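Long-range contacts in superoxide dismutase (PDB 4F2N), which probably converts superoxide into molecular oxygen and hydrogen peroxide at a single bound iron ion, as an iron superoxide dismutase: residues B[27-32]-B[80-85]; B[47-52]-B[213-218]; B[84-89]-B[178-183]; B[121-126]-B[220-225]; B[160-165]-B[182-187]. All coordinates share one frame; numbering follows the deposited sequence.

Contact 1: residues B[27-32]-B[80-85]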
# COMPACT_ATOMS: atom_id res chain seq x y z
N PRO B 27 -25.21 -1.92 -9.75
CA PRO B 27 -26.38 -2.52 -9.07
C PRO B 27 -26.42 -4.04 -9.12
O PRO B 27 -27.07 -4.65 -8.27
CB PRO B 27 -27.59 -1.95 -9.84
CG PRO B 27 -27.04 -1.35 -11.08
CD PRO B 27 -25.60 -1.02 -10.85
N HIS B 28 -25.76 -4.66 -10.10
CA HIS B 28 -25.69 -6.14 -10.18
C HIS B 28 -24.71 -6.73 -9.17
O HIS B 28 -24.74 -7.94 -8.93
CB HIS B 28 -25.26 -6.53 -11.57
CG HIS B 28 -23.91 -6.00 -11.90
ND1 HIS B 28 -23.73 -4.73 -12.39
CD2 HIS B 28 -22.63 -6.53 -11.68
CE1 HIS B 28 -22.41 -4.51 -12.54
NE2 HIS B 28 -21.73 -5.61 -12.10
N LEU B 29 -23.84 -5.91 -8.58
CA LEU B 29 -22.86 -6.42 -7.59
C LEU B 29 -23.47 -6.58 -6.20
O LEU B 29 -23.68 -5.61 -5.48
CB LEU B 29 -21.57 -5.58 -7.54
CG LEU B 29 -20.36 -6.30 -6.90
CD1 LEU B 29 -19.81 -7.35 -7.85
CD2 LEU B 29 -19.26 -5.31 -6.53
N ARG B 30 -23.72 -7.83 -5.81
CA ARG B 30 -24.56 -8.09 -4.63
C ARG B 30 -23.92 -9.03 -3.62
O ARG B 30 -22.90 -9.64 -3.90
CB ARG B 30 -25.95 -8.60 -5.04
CG ARG B 30 -26.63 -7.64 -6.01
CD ARG B 30 -28.14 -7.60 -5.89
NE ARG B 30 -28.60 -6.34 -6.48
CZ ARG B 30 -29.47 -5.51 -5.92
NH1 ARG B 30 -30.02 -5.79 -4.74
NH2 ARG B 30 -29.80 -4.39 -6.56
N TYR B 31 -24.51 -9.09 -2.43
CA TYR B 31 -24.12 -10.04 -1.38
C TYR B 31 -25.12 -11.24 -1.36
O TYR B 31 -26.29 -11.01 -1.54
CB TYR B 31 -24.12 -9.32 -0.02
CG TYR B 31 -23.50 -10.14 1.07
CD1 TYR B 31 -22.12 -10.08 1.33
CD2 TYR B 31 -24.28 -11.02 1.84
CE1 TYR B 31 -21.56 -10.86 2.32
CE2 TYR B 31 -23.72 -11.79 2.83
CZ TYR B 31 -22.36 -11.72 3.06
OH TYR B 31 -21.80 -12.48 4.05
N PRO B 32 -24.66 -12.50 -1.11
CA PRO B 32 -23.28 -12.93 -0.84
C PRO B 32 -22.36 -12.61 -2.00
O PRO B 32 -22.77 -12.71 -3.17
CB PRO B 32 -23.42 -14.46 -0.66
CG PRO B 32 -24.86 -14.71 -0.34
CD PRO B 32 -25.60 -13.64 -1.11
N LYS B 80 -28.76 -7.73 -0.93
CA LYS B 80 -28.45 -6.30 -1.03
C LYS B 80 -27.19 -6.06 -1.85
O LYS B 80 -26.39 -6.98 -2.01
CB LYS B 80 -28.28 -5.70 0.36
CG LYS B 80 -29.60 -5.62 1.13
CD LYS B 80 -29.30 -5.49 2.62
CE LYS B 80 -30.50 -4.97 3.43
NZ LYS B 80 -31.79 -5.33 2.79
N THR B 81 -27.03 -4.84 -2.37
CA THR B 81 -25.79 -4.47 -3.08
C THR B 81 -24.60 -4.39 -2.15
O THR B 81 -24.71 -4.07 -0.94
CB THR B 81 -25.89 -3.11 -3.83
OG1 THR B 81 -26.18 -2.07 -2.89
CG2 THR B 81 -27.02 -3.16 -4.89
N ILE B 82 -23.44 -4.66 -2.71
CA ILE B 82 -22.18 -4.43 -2.02
C ILE B 82 -22.06 -2.96 -1.60
O ILE B 82 -21.60 -2.67 -0.51
CB ILE B 82 -20.99 -4.87 -2.89
CG1 ILE B 82 -21.10 -6.39 -3.24
CG2 ILE B 82 -19.65 -4.57 -2.21
CD1 ILE B 82 -21.13 -7.32 -2.05
N GLU B 83 -22.50 -2.04 -2.46
CA GLU B 83 -22.47 -0.61 -2.11
C GLU B 83 -23.27 -0.28 -0.85
O GLU B 83 -22.92 0.61 -0.06
CB GLU B 83 -23.01 0.20 -3.27
CG GLU B 83 -22.00 0.29 -4.38
CD GLU B 83 -22.62 0.74 -5.69
OE1 GLU B 83 -22.93 1.94 -5.77
OE2 GLU B 83 -22.76 -0.10 -6.61
N GLU B 84 -24.36 -1.00 -0.63
CA GLU B 84 -25.11 -0.82 0.60
C GLU B 84 -24.24 -1.17 1.82
O GLU B 84 -24.28 -0.48 2.85
CB GLU B 84 -26.40 -1.64 0.55
CG GLU B 84 -27.29 -1.47 1.76
CD GLU B 84 -28.75 -1.81 1.49
OE1 GLU B 84 -29.19 -1.88 0.31
OE2 GLU B 84 -29.48 -2.02 2.49
N ILE B 85 -23.45 -2.23 1.72
CA ILE B 85 -22.55 -2.59 2.82
C ILE B 85 -21.50 -1.47 3.07
O ILE B 85 -21.26 -1.05 4.19
CB ILE B 85 -21.86 -3.96 2.61
CG1 ILE B 85 -22.90 -5.08 2.36
CG2 ILE B 85 -20.94 -4.29 3.78
CD1 ILE B 85 -22.29 -6.44 2.03
O HOH W 1 -22.78 -2.72 -5.39

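Contact 2: residues B[47-52]-B[213-218]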
# COMPACT_ATOMS: atom_id res chain seq x y z
N GLN B 47 -3.94 -8.09 -22.55
CA GLN B 47 -2.96 -7.60 -23.51
C GLN B 47 -3.37 -6.26 -24.08
O GLN B 47 -4.56 -6.02 -24.29
CB GLN B 47 -2.77 -8.63 -24.64
CG GLN B 47 -2.25 -9.97 -24.15
CD GLN B 47 -0.93 -9.85 -23.40
OE1 GLN B 47 0.08 -9.43 -23.97
NE2 GLN B 47 -0.94 -10.21 -22.11
N PRO B 48 -2.38 -5.38 -24.37
CA PRO B 48 -0.92 -5.55 -24.28
C PRO B 48 -0.28 -5.13 -22.95
O PRO B 48 0.94 -5.06 -22.85
CB PRO B 48 -0.41 -4.63 -25.38
CG PRO B 48 -1.39 -3.50 -25.38
CD PRO B 48 -2.73 -4.10 -25.03
N VAL B 49 -1.10 -4.85 -21.94
CA VAL B 49 -0.60 -4.20 -20.72
C VAL B 49 -0.31 -5.17 -19.56
O VAL B 49 0.79 -5.14 -18.99
CB VAL B 49 -1.52 -3.05 -20.29
CG1 VAL B 49 -1.09 -2.43 -18.94
CG2 VAL B 49 -1.55 -2.01 -21.40
N MET B 50 -1.28 -6.03 -19.23
CA MET B 50 -1.17 -6.99 -18.11
C MET B 50 -0.91 -8.43 -18.57
O MET B 50 -1.70 -8.98 -19.30
CB MET B 50 -2.48 -7.01 -17.33
CG MET B 50 -2.68 -5.78 -16.45
SD MET B 50 -4.24 -5.96 -15.58
CE MET B 50 -4.48 -4.28 -15.05
N SER B 51 0.16 -9.03 -18.05
CA SER B 51 0.49 -10.42 -18.36
C SER B 51 -0.53 -11.38 -17.73
O SER B 51 -1.23 -11.01 -16.79
CB SER B 51 1.88 -10.75 -17.81
OG SER B 51 1.81 -10.80 -16.38
N PRO B 52 -0.60 -12.63 -18.25
CA PRO B 52 -1.45 -13.65 -17.62
C PRO B 52 -1.18 -13.79 -16.12
O PRO B 52 -2.14 -13.77 -15.32
CB PRO B 52 -1.08 -14.93 -18.41
CG PRO B 52 -0.75 -14.41 -19.78
CD PRO B 52 -0.03 -13.10 -19.54
N TRP B 213 -3.90 3.09 -20.47
CA TRP B 213 -4.89 3.63 -21.40
C TRP B 213 -5.16 2.68 -22.54
O TRP B 213 -6.27 2.66 -23.06
CB TRP B 213 -4.47 5.00 -21.95
CG TRP B 213 -4.22 6.04 -20.88
CD1 TRP B 213 -3.05 6.74 -20.62
CD2 TRP B 213 -5.19 6.52 -19.88
NE1 TRP B 213 -3.22 7.59 -19.54
CE2 TRP B 213 -4.48 7.53 -19.08
CE3 TRP B 213 -6.53 6.25 -19.60
CZ2 TRP B 213 -5.10 8.19 -18.01
CZ3 TRP B 213 -7.14 6.94 -18.52
CH2 TRP B 213 -6.44 7.89 -17.76
N GLN B 214 -4.15 1.90 -22.94
CA GLN B 214 -4.29 0.96 -24.06
C GLN B 214 -5.30 -0.15 -23.79
O GLN B 214 -5.74 -0.81 -24.72
CB GLN B 214 -2.94 0.35 -24.45
CG GLN B 214 -1.90 1.40 -24.80
CD GLN B 214 -0.53 0.80 -24.97
OE1 GLN B 214 -0.39 -0.26 -25.56
NE2 GLN B 214 0.50 1.47 -24.45
N ILE B 215 -5.67 -0.37 -22.53
CA ILE B 215 -6.64 -1.43 -22.24
C ILE B 215 -7.93 -0.91 -21.56
O ILE B 215 -8.73 -1.71 -21.07
CB ILE B 215 -6.06 -2.60 -21.40
CG1 ILE B 215 -5.48 -2.09 -20.05
CG2 ILE B 215 -5.06 -3.42 -22.19
CD1 ILE B 215 -5.24 -3.21 -19.06
N VAL B 216 -8.16 0.40 -21.61
CA VAL B 216 -9.41 0.93 -20.99
C VAL B 216 -10.61 0.67 -21.90
O VAL B 216 -10.56 0.94 -23.11
CB VAL B 216 -9.31 2.42 -20.66
CG1 VAL B 216 -10.65 2.93 -20.12
CG2 VAL B 216 -8.20 2.64 -19.63
N ASP B 217 -11.66 0.09 -21.32
CA ASP B 217 -12.91 -0.09 -22.01
C ASP B 217 -13.69 1.22 -21.96
O ASP B 217 -14.45 1.47 -21.01
CB ASP B 217 -13.72 -1.25 -21.39
CG ASP B 217 -15.02 -1.53 -22.14
OD1 ASP B 217 -15.44 -0.71 -22.98
OD2 ASP B 217 -15.64 -2.58 -21.89
N TRP B 218 -13.50 2.06 -22.98
CA TRP B 218 -14.11 3.39 -22.95
C TRP B 218 -15.61 3.35 -23.18
O TRP B 218 -16.33 4.29 -22.83
CB TRP B 218 -13.44 4.34 -23.94
CG TRP B 218 -12.05 4.78 -23.56
CD1 TRP B 218 -10.85 4.52 -24.24
CD2 TRP B 218 -11.67 5.60 -22.40
NE1 TRP B 218 -9.79 5.12 -23.60
CE2 TRP B 218 -10.22 5.78 -22.49
CE3 TRP B 218 -12.36 6.19 -21.36
CZ2 TRP B 218 -9.51 6.52 -21.55
CZ3 TRP B 218 -11.64 6.94 -20.40
CH2 TRP B 218 -10.25 7.09 -20.49

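Contact 3: residues B[84-89]-B[178-183]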
# COMPACT_ATOMS: atom_id res chain seq x y z
N GLU B 84 -24.36 -1.00 -0.63
CA GLU B 84 -25.11 -0.82 0.60
C GLU B 84 -24.24 -1.17 1.82
O GLU B 84 -24.28 -0.48 2.85
CB GLU B 84 -26.40 -1.64 0.55
CG GLU B 84 -27.29 -1.47 1.76
CD GLU B 84 -28.75 -1.81 1.49
OE1 GLU B 84 -29.19 -1.88 0.31
OE2 GLU B 84 -29.48 -2.02 2.49
N ILE B 85 -23.45 -2.23 1.72
CA ILE B 85 -22.55 -2.59 2.82
C ILE B 85 -21.50 -1.47 3.07
O ILE B 85 -21.26 -1.05 4.19
CB ILE B 85 -21.86 -3.96 2.61
CG1 ILE B 85 -22.90 -5.08 2.36
CG2 ILE B 85 -20.94 -4.29 3.78
CD1 ILE B 85 -22.29 -6.44 2.03
N ILE B 86 -20.91 -0.97 1.99
CA ILE B 86 -19.95 0.13 2.03
C ILE B 86 -20.56 1.32 2.75
O ILE B 86 -19.97 1.87 3.70
CB ILE B 86 -19.50 0.51 0.60
CG1 ILE B 86 -18.82 -0.70 -0.07
CG2 ILE B 86 -18.56 1.72 0.59
CD1 ILE B 86 -18.42 -0.43 -1.49
N LEU B 87 -21.76 1.72 2.31
CA LEU B 87 -22.39 2.90 2.87
C LEU B 87 -22.80 2.74 4.33
O LEU B 87 -22.79 3.71 5.08
CB LEU B 87 -23.58 3.35 2.00
CG LEU B 87 -23.19 3.88 0.60
CD1 LEU B 87 -24.45 4.21 -0.19
CD2 LEU B 87 -22.25 5.09 0.67
N ALA B 88 -23.14 1.52 4.74
CA ALA B 88 -23.55 1.23 6.12
C ALA B 88 -22.34 1.10 7.07
O ALA B 88 -22.49 1.24 8.28
CB ALA B 88 -24.38 -0.03 6.15
N THR B 89 -21.15 0.87 6.52
CA THR B 89 -19.95 0.65 7.36
C THR B 89 -18.94 1.81 7.35
O THR B 89 -18.10 1.91 8.26
CB THR B 89 -19.22 -0.67 7.00
OG1 THR B 89 -18.89 -0.70 5.59
CG2 THR B 89 -20.11 -1.87 7.33
N CYS B 178 -13.25 4.88 -1.33
CA CYS B 178 -14.13 4.79 -2.47
C CYS B 178 -14.93 6.11 -2.55
O CYS B 178 -15.56 6.49 -1.55
CB CYS B 178 -15.04 3.62 -2.10
SG CYS B 178 -16.18 3.14 -3.34
N PRO B 179 -14.90 6.82 -3.69
CA PRO B 179 -15.55 8.15 -3.74
C PRO B 179 -17.07 8.14 -3.54
O PRO B 179 -17.68 9.16 -3.29
CB PRO B 179 -15.24 8.64 -5.14
CG PRO B 179 -14.01 7.86 -5.54
CD PRO B 179 -14.26 6.49 -4.98
N LEU B 180 -17.69 6.98 -3.64
CA LEU B 180 -19.12 6.95 -3.49
C LEU B 180 -19.51 7.20 -2.03
O LEU B 180 -20.65 7.54 -1.77
CB LEU B 180 -19.70 5.66 -4.09
CG LEU B 180 -19.22 4.38 -3.44
CD1 LEU B 180 -20.09 4.18 -2.22
CD2 LEU B 180 -19.38 3.20 -4.39
N THR B 181 -18.56 7.08 -1.09
CA THR B 181 -18.87 7.41 0.31
C THR B 181 -19.06 8.93 0.53
O THR B 181 -19.63 9.34 1.53
CB THR B 181 -17.82 6.85 1.31
OG1 THR B 181 -16.52 7.41 1.03
CG2 THR B 181 -17.74 5.31 1.19
N SER B 182 -18.60 9.75 -0.40
CA SER B 182 -18.91 11.17 -0.38
C SER B 182 -20.01 11.58 -1.40
O SER B 182 -20.32 12.76 -1.54
CB SER B 182 -17.63 12.00 -0.59
OG SER B 182 -17.15 11.78 -1.90
N GLY B 183 -20.61 10.61 -2.09
CA GLY B 183 -21.72 10.91 -3.02
C GLY B 183 -21.28 11.15 -4.45
O GLY B 183 -22.09 11.54 -5.31

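Contact 4: residues B[121-126]-B[220-225]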
# COMPACT_ATOMS: atom_id res chain seq x y z
N PRO B 121 -12.43 1.86 -28.17
CA PRO B 121 -12.28 3.31 -28.45
C PRO B 121 -13.31 4.15 -27.72
O PRO B 121 -14.41 3.69 -27.45
CB PRO B 121 -12.46 3.41 -29.98
CG PRO B 121 -12.23 2.03 -30.48
CD PRO B 121 -12.68 1.10 -29.41
N MET B 122 -12.92 5.37 -27.38
CA MET B 122 -13.77 6.29 -26.63
C MET B 122 -14.85 6.87 -27.53
O MET B 122 -14.55 7.48 -28.56
CB MET B 122 -12.92 7.43 -26.08
CG MET B 122 -13.65 8.36 -25.12
SD MET B 122 -12.52 9.70 -24.70
CE MET B 122 -11.31 8.84 -23.69
N PRO B 123 -16.12 6.66 -27.17
CA PRO B 123 -17.20 7.25 -27.95
C PRO B 123 -17.15 8.76 -27.89
O PRO B 123 -16.67 9.34 -26.90
CB PRO B 123 -18.46 6.74 -27.24
CG PRO B 123 -18.02 5.52 -26.50
CD PRO B 123 -16.62 5.81 -26.07
N LYS B 124 -17.67 9.38 -28.94
CA LYS B 124 -17.70 10.83 -29.06
C LYS B 124 -18.35 11.55 -27.86
O LYS B 124 -17.85 12.59 -27.39
CB LYS B 124 -18.37 11.21 -30.41
CG LYS B 124 -18.41 12.70 -30.73
CD LYS B 124 -17.04 13.35 -30.73
CE LYS B 124 -16.15 12.76 -31.81
NZ LYS B 124 -14.85 13.48 -31.84
N THR B 125 -19.43 10.99 -27.32
CA THR B 125 -20.11 11.62 -26.17
C THR B 125 -19.13 11.83 -25.01
O THR B 125 -19.06 12.92 -24.41
CB THR B 125 -21.31 10.78 -25.68
OG1 THR B 125 -22.30 10.76 -26.71
CG2 THR B 125 -21.95 11.40 -24.42
N LEU B 126 -18.36 10.79 -24.73
CA LEU B 126 -17.39 10.82 -23.62
C LEU B 126 -16.23 11.75 -23.92
O LEU B 126 -15.84 12.54 -23.06
CB LEU B 126 -16.89 9.41 -23.29
CG LEU B 126 -15.95 9.33 -22.07
CD1 LEU B 126 -16.57 9.93 -20.81
CD2 LEU B 126 -15.52 7.89 -21.85
N PHE B 220 -17.62 1.14 -21.64
CA PHE B 220 -18.16 1.02 -20.30
C PHE B 220 -18.08 2.36 -19.59
O PHE B 220 -19.02 2.76 -18.91
CB PHE B 220 -17.41 -0.05 -19.47
CG PHE B 220 -17.80 -0.05 -18.03
CD1 PHE B 220 -19.01 -0.64 -17.63
CD2 PHE B 220 -16.98 0.55 -17.07
CE1 PHE B 220 -19.38 -0.64 -16.29
CE2 PHE B 220 -17.35 0.55 -15.73
CZ PHE B 220 -18.55 -0.06 -15.35
N VAL B 221 -16.94 3.05 -19.71
CA VAL B 221 -16.78 4.36 -19.06
C VAL B 221 -17.89 5.30 -19.58
O VAL B 221 -18.52 6.02 -18.80
CB VAL B 221 -15.38 4.98 -19.29
CG1 VAL B 221 -15.29 6.34 -18.62
CG2 VAL B 221 -14.28 4.04 -18.77
N CYS B 222 -18.12 5.29 -20.89
CA CYS B 222 -19.16 6.17 -21.46
C CYS B 222 -20.58 5.80 -20.98
O CYS B 222 -21.39 6.68 -20.68
CB CYS B 222 -19.07 6.18 -22.99
SG CYS B 222 -20.18 7.39 -23.75
N HIS B 223 -20.87 4.50 -20.91
CA HIS B 223 -22.12 4.01 -20.33
C HIS B 223 -22.30 4.53 -18.91
O HIS B 223 -23.37 5.01 -18.54
CB HIS B 223 -22.17 2.47 -20.33
CG HIS B 223 -23.44 1.89 -19.71
ND1 HIS B 223 -24.61 1.81 -20.38
CD2 HIS B 223 -23.68 1.38 -18.43
CE1 HIS B 223 -25.55 1.26 -19.58
NE2 HIS B 223 -24.98 1.01 -18.39
N MET B 224 -21.24 4.43 -18.10
CA MET B 224 -21.27 4.97 -16.74
C MET B 224 -21.50 6.49 -16.73
O MET B 224 -22.26 7.02 -15.92
CB MET B 224 -19.95 4.63 -16.01
CG MET B 224 -19.78 3.13 -15.70
SD MET B 224 -21.16 2.41 -14.77
CE MET B 224 -21.34 3.52 -13.39
N TYR B 225 -20.81 7.19 -17.61
CA TYR B 225 -20.96 8.65 -17.69
C TYR B 225 -22.42 9.05 -17.97
O TYR B 225 -23.00 9.90 -17.28
CB TYR B 225 -20.02 9.23 -18.75
CG TYR B 225 -20.30 10.69 -19.01
CD1 TYR B 225 -19.87 11.67 -18.11
CD2 TYR B 225 -21.08 11.10 -20.11
CE1 TYR B 225 -20.14 13.01 -18.34
CE2 TYR B 225 -21.37 12.44 -20.33
CZ TYR B 225 -20.91 13.38 -19.42
OH TYR B 225 -21.19 14.72 -19.61

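Contact 5: residues B[160-165]-B[182-187]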
# COMPACT_ATOMS: atom_id res chain seq x y z
N CYS B 160 -14.67 10.69 -11.64
CA CYS B 160 -16.04 10.68 -11.15
C CYS B 160 -16.88 11.80 -11.73
O CYS B 160 -16.37 12.86 -12.16
CB CYS B 160 -16.10 10.81 -9.62
SG CYS B 160 -15.26 9.51 -8.69
N VAL B 161 -18.19 11.57 -11.71
CA VAL B 161 -19.17 12.59 -11.99
C VAL B 161 -19.69 13.06 -10.62
O VAL B 161 -20.02 12.25 -9.71
CB VAL B 161 -20.36 12.01 -12.80
CG1 VAL B 161 -21.58 12.91 -12.72
CG2 VAL B 161 -19.96 11.69 -14.24
N ASP B 162 -19.74 14.37 -10.44
CA ASP B 162 -20.45 14.94 -9.29
C ASP B 162 -21.91 15.14 -9.74
O ASP B 162 -22.16 15.94 -10.65
CB ASP B 162 -19.80 16.29 -8.88
CG ASP B 162 -20.52 16.96 -7.70
OD1 ASP B 162 -21.76 16.90 -7.61
OD2 ASP B 162 -19.83 17.63 -6.90
N PRO B 163 -22.88 14.41 -9.13
CA PRO B 163 -24.22 14.44 -9.71
C PRO B 163 -24.93 15.78 -9.52
O PRO B 163 -25.86 16.10 -10.29
CB PRO B 163 -24.96 13.33 -8.95
CG PRO B 163 -24.28 13.27 -7.61
CD PRO B 163 -22.81 13.54 -7.93
N GLN B 164 -24.52 16.53 -8.50
CA GLN B 164 -25.10 17.86 -8.25
C GLN B 164 -24.65 18.89 -9.31
O GLN B 164 -25.47 19.62 -9.86
CB GLN B 164 -24.73 18.34 -6.86
CG GLN B 164 -25.25 17.44 -5.75
CD GLN B 164 -24.66 17.78 -4.39
OE1 GLN B 164 -23.45 18.01 -4.25
NE2 GLN B 164 -25.50 17.80 -3.38
N THR B 165 -23.36 18.94 -9.59
CA THR B 165 -22.85 19.96 -10.50
C THR B 165 -22.68 19.48 -11.95
O THR B 165 -22.55 20.29 -12.86
CB THR B 165 -21.50 20.50 -10.03
OG1 THR B 165 -20.53 19.44 -10.11
CG2 THR B 165 -21.60 20.97 -8.59
N SER B 182 -18.60 9.75 -0.40
CA SER B 182 -18.91 11.17 -0.38
C SER B 182 -20.01 11.58 -1.40
O SER B 182 -20.32 12.76 -1.54
CB SER B 182 -17.63 12.00 -0.59
OG SER B 182 -17.15 11.78 -1.90
N GLY B 183 -20.61 10.61 -2.09
CA GLY B 183 -21.72 10.91 -3.02
C GLY B 183 -21.28 11.15 -4.45
O GLY B 183 -22.09 11.54 -5.31
N LEU B 184 -20.00 10.93 -4.74
CA LEU B 184 -19.54 11.01 -6.14
C LEU B 184 -19.92 9.72 -6.87
O LEU B 184 -20.14 8.70 -6.24
CB LEU B 184 -18.03 11.28 -6.22
CG LEU B 184 -17.59 12.68 -5.72
CD1 LEU B 184 -16.09 12.85 -5.91
CD2 LEU B 184 -18.31 13.83 -6.44
N ARG B 185 -19.94 9.77 -8.21
CA ARG B 185 -20.32 8.63 -9.02
C ARG B 185 -19.17 8.28 -9.93
O ARG B 185 -18.94 8.97 -10.91
CB ARG B 185 -21.57 8.98 -9.84
CG ARG B 185 -22.81 9.12 -8.97
CD ARG B 185 -24.05 9.52 -9.78
NE ARG B 185 -25.25 9.55 -8.94
CZ ARG B 185 -26.50 9.77 -9.39
NH1 ARG B 185 -26.76 10.01 -10.65
NH2 ARG B 185 -27.51 9.77 -8.53
N PRO B 186 -18.43 7.23 -9.57
CA PRO B 186 -17.27 6.78 -10.35
C PRO B 186 -17.69 6.38 -11.76
O PRO B 186 -18.76 5.79 -11.94
CB PRO B 186 -16.77 5.54 -9.56
CG PRO B 186 -17.24 5.80 -8.15
CD PRO B 186 -18.61 6.40 -8.35
N ILE B 187 -16.84 6.72 -12.74
CA ILE B 187 -17.02 6.24 -14.11
C ILE B 187 -15.78 5.53 -14.63
O ILE B 187 -15.85 4.82 -15.63
CB ILE B 187 -17.52 7.35 -15.10
CG1 ILE B 187 -16.40 8.35 -15.43
CG2 ILE B 187 -18.76 8.06 -14.55
CD1 ILE B 187 -16.78 9.42 -16.45

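Contact 1: residues B[27-32]-B[80-85]
Arg30 lays its guanidinium group over Thr81, whose CG2 sits 3.4 Å above the plane and centred on it. It turns NE to Pro27 O (2.9 Å, angle at the hydrogen 140°), while NH1 bonds to Gly79 O, so two carbonyls fix its rotation above the methyl. Leu29 and Ile82 meet obliquely, Leu29 CG 3.7 Å from Ile82 CG1; His105 of helix 96-113 lies against both. Tyr31 crosses Ile85 at about a right angle, ring CD1 3.7 Å from Ile85 CD1, and Ile82 CD1 comes to the edge of the tyrosine ring. Two backbone bonds set these pairs, Ile82 N to Leu29 O and Tyr31 N to Lys80 O, both 2.9 Å. A water joins Leu29 O to Glu83 N and Glu83 OE2, which also accepts from Leu26 N. Thr81 OG1, held between its backbone N and carbonyl carbon (chi1 60°), accepts from Glu84 N at 3.1 Å. A single beta bridge, Arg30 with Thr81, leads into an N-capped helix, 82-89, of the alpha-hairpin domain.

Contact 2: residues B[47-52]-B[213-218]
Ile215 puts both branches of its side chain against the loop 47-52, and the contact is mostly apolar. Its CG2 lies 3.7 Å from Pro48 CD, the two side chains sliding past each other in opposite directions, and 3.9 Å from Val49 CG2. Val49 points toward Ile215 and meets it at a slant, its CB touching CD1 of the isoleucine. Ile215 can use both branches because its first torsion (chi1 57°) sets CG1 between the backbone N and the carbonyl carbon and leaves CG2 facing Gln47 and Pro48. Met50 adds a looser touch, CE to Ile215 CD1 at 4.2 Å.

Polar atoms take part only by van der Waals contact. Gln47 O approaches Ile215 CG2 at 3.4 Å, and Gln214 OE1 approaches Pro48 CG at the same 3.4 Å from an extended chain.

The hydrogen bonds nearby run to other parts of the chain. The backbones of Gln47 and Ile215 bond to Gly118 and Ser116, so the loop around 116-118 ties to both segments; Ser51 OG, the N-cap of helix 52-71, also bonds to Asp200. With no hydrogen bond directly between them, the direct hold of these two segments on each other rests on shape and apolar burial about Ile215, and the loop at 116-118 adds hydrogen bonds to each.

Contact 3: residues B[84-89]-B[178-183]
Ile86 and Leu87, neighbours on helix 82-89 of the alpha-hairpin domain, pack against Leu180 in a short 3-10 turn, 179-182, of the C-terminal domain, a small apolar junction between the domains. Ile86 has the most surface buried. Its CG2 branch does the touching, placed anti to the backbone N by the first torsion (chi1 -61° for CG1), and meets Thr181 CG2 at 3.7 Å and Leu180 CD1 at 4.0 Å, crossing each side chain at about a right angle. Leu180 points at the helix and offers CD1 to both neighbours: besides Ile86 it takes Leu87 CD2 at 3.7 Å. Leu87 starts off to one side, but with CD1 running on anti to CA (chi2 177°) its other methyl, CD2, faces the turn and nears Thr181 CA. Phe106 of helix 96-113 touches both Ile86 and Leu180 and so backs the junction from the interior, while Leu87 lies on its exposed margin. No hydrogen bond links the two segments; the turn has bonds of its own. Pro179 O accepts from Ser182 N at 3.1 Å and from Ser182 OG at 3.0 Å, both donors reaching it from the same face of the carbonyl plane.

Contact 4: residues B[121-126]-B[220-225]
Cys222 points its side chain between Pro123 and Leu126: CB lies 3.7 Å from Pro123 CG, and SG lies 3.9 Å from Leu126 CB. Thr125 CB closes on the same sulfur at 4.1 Å, so the sulfur packs against the first turn of helix 124-134. Leu126 spreads its two methyls along the facing helix. CD2 meets Val221 CG1 at 3.6 Å, the two side chains crossing at about a right angle, and CD1 reaches Tyr225 CB at 4.1 Å. With CG of Leu126 anti to the backbone N (chi1 -176°), the branch is carried toward the partner helix while CB rests against Cys222. Thr125 CG2 adds an oblique touch on the Tyr225 ring. No hydrogen bond crosses.

Further out, Trp218, a turn before Cys222, touches Met122, Pro123 and Leu126 and closes one end of the contact. Val221 and Tyr225 are backed by Ile187 of strand 185-191, and Ala129 touches Tyr225. Pro123 stands at the N-cap position of helix 124-134, and Asp217 OD1 caps helix 218-229 through Phe220 N. The start of one helix thus packs on the flank of another, within the alpha/beta C-terminal domain of iron and manganese superoxide dismutases.

Contact 5: residues B[160-165]-B[182-187]
An antiparallel strand pair in the three-stranded sheet of the C-terminal domain joins Val161 to Arg185 and Cys160 to Pro186. Val161 and Arg185 form the hydrogen-bonded pair: Val161 N gives to Arg185 O at 2.8 Å and Arg185 N to Val161 O at 2.9 Å. Cys160 and Pro186 form the non-hydrogen-bonded pair, with SG 4.2 Å from Pro186 CG and the cysteine CB 3.9 Å from Leu184 CB. Beyond Val161, Leu184 CD2 packs on Asp162 CA at 3.7 Å. The long, extended arm of Arg185 runs past Pro163, whose CB sits 3.7 Å above the guanidinium plane, toward its rim; NH1 bonds to Ala228 O and Tyr23 makes a cation-pi contact. Val161 CG2 meets Ile187 CG2 at 3.8 Å. Strand 155-161 lies between 168-174 and 185-191, with Tyr225 and Thr229 of helix 218-229 against Val161 and Pro179 against Cys160.

How the contacts relate
Along the chain, contact 1 closes before contacts 4 and 5 open, contacts 3 and 5 nest inside the loop closed by contact 2, and contact 5 inside that of contact 4. Contacts 1 and 3 share helix 82-89, their centres 11 Å apart; contact 3 shares Ser182 and Gly183 with contact 5. Contact 5 in turn touches contact 4 where Ile187 meets helix 218-229, and Trp218 joins contact 4 to contact 2. A continuous chain of touches therefore runs from contact 1 to contact 2, whose centres are 27 Å apart. Contacts 2 and 3 bind the alpha-hairpin domain to the C-terminal domain on opposite sides of the chain's centre; the iron draws ligands from both domains.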